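Protein DJ-1 homolog D (Arabidopsis thaliana, PDB 4OGG) belongs to the DJ-1/PfpI family and carries two such domains in tandem, each built round a mixed beta-sheet flanked by helices. Local coordinates at residues A139-G142 and P143-A147. Residues are numbered along the deposited sequence; the frame is centred on the assembly and turned at random.
Sequences ATVG and PSLVA
Gly142 O accepts the backbone N-H of Val146 at an N to O distance of 2.9 Å, and the Val146 side chain closes over the same oxygen, its CG2 3.2 Å from Gly142 O. Ahead of helix 142-147, residues 139-141 have helical backbone angles but lack the regular bonds; Gly142 N bonds back to Ala139 O, an i to i+3 link. The nitrogen of Pro143 has no hydrogen to give, and the ring instead sets its CD against the preceding residues, 3.6 Å from Thr140 O. That carbonyl is served by a water, which donates to Thr140 O at 2.8 Å and accepts from Ser144 N; the water stands in the i to i+4 gap between these two atoms, beside the proline ring. One residue further on the regular pattern takes over, with Leu145 N reaching Val141 O at 3.1 Å in a nearly straight bond. Proline in the first turn of an alpha-helix is familiar, since the missing N-H costs no helical bond there. In this DJ-1/PfpI domain the short helix follows strand 134-135 and leads on to strand 151-152, where Trp152 packs against Leu145 and Val146.

Val141 O is gripped twice. Besides the N-H of Leu145 it receives the hydroxyl of Ser144, with OG 2.8 Å away and tilted 16° from the carbonyl plane; a chi1 of 69° places OG between the serine's own N and carbonyl carbon, folded back toward Val141. On the side where Ser144 OG lies, Val141, just ahead of the helix, puts CG1 across the Leu145 side chain at a slant, CG1 being 3.9 Å from Leu145 CG. Helix 121-126 covers this buried side through Leu122, which touches Val141 and Ser144. Elsewhere the segment faces the second subunit: Leu289 of that chain packs on Pro143, and Thr140 OG1 hydrogen-bonds to its Glu285.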
# COMPACT_ATOMS: atom_id res chain seq x y z
N ALA C 139 26.92 -0.22 3.11
CA ALA C 139 27.62 0.13 4.35
C ALA C 139 27.32 -0.75 5.57
O ALA C 139 28.23 -1.06 6.34
CB ALA C 139 27.36 1.60 4.69
N THR C 140 26.06 -1.16 5.73
CA THR C 140 25.67 -1.98 6.88
C THR C 140 26.28 -3.37 6.87
O THR C 140 26.24 -4.08 7.88
CB THR C 140 24.13 -2.14 6.94
OG1 THR C 140 23.68 -2.92 5.82
CG2 THR C 140 23.45 -0.78 6.91
N VAL C 141 26.84 -3.77 5.73
CA VAL C 141 27.46 -5.08 5.60
C VAL C 141 28.94 -5.05 6.01
O VAL C 141 29.56 -6.10 6.21
CB VAL C 141 27.32 -5.58 4.13
CG1 VAL C 141 27.88 -7.00 3.99
CG2 VAL C 141 25.87 -5.54 3.71
N GLY C 142 29.48 -3.84 6.14
CA GLY C 142 30.87 -3.68 6.52
C GLY C 142 31.33 -4.50 7.72
O GLY C 142 32.32 -5.23 7.63
N PRO C 143 30.64 -4.39 8.87
CA PRO C 143 31.04 -5.15 10.06
C PRO C 143 31.19 -6.65 9.82
O PRO C 143 32.18 -7.25 10.26
CB PRO C 143 29.93 -4.82 11.05
CG PRO C 143 29.61 -3.41 10.71
CD PRO C 143 29.55 -3.45 9.20
N SER C 144 30.23 -7.26 9.14
CA SER C 144 30.31 -8.70 8.87
C SER C 144 31.49 -9.04 7.98
O SER C 144 32.18 -10.04 8.19
CB SER C 144 29.02 -9.21 8.23
OG SER C 144 28.87 -8.72 6.91
N LEU C 145 31.74 -8.21 6.97
CA LEU C 145 32.86 -8.47 6.06
C LEU C 145 34.19 -8.32 6.79
O LEU C 145 35.12 -9.10 6.58
CB LEU C 145 32.79 -7.52 4.86
CG LEU C 145 31.69 -7.88 3.84
CD1 LEU C 145 31.60 -6.83 2.76
CD2 LEU C 145 32.01 -9.24 3.23
N VAL C 146 34.28 -7.31 7.65
CA VAL C 146 35.50 -7.09 8.42
C VAL C 146 35.72 -8.30 9.32
O VAL C 146 36.83 -8.80 9.45
CB VAL C 146 35.39 -5.81 9.27
CG1 VAL C 146 36.54 -5.72 10.26
CG2 VAL C 146 35.38 -4.58 8.37
N ALA C 147 34.63 -8.77 9.93
CA ALA C 147 34.70 -9.92 10.82
C ALA C 147 35.16 -11.17 10.06
O ALA C 147 35.78 -12.06 10.64
CB ALA C 147 33.34 -10.17 11.45
O HOH W 1 27.31 -6.49 8.71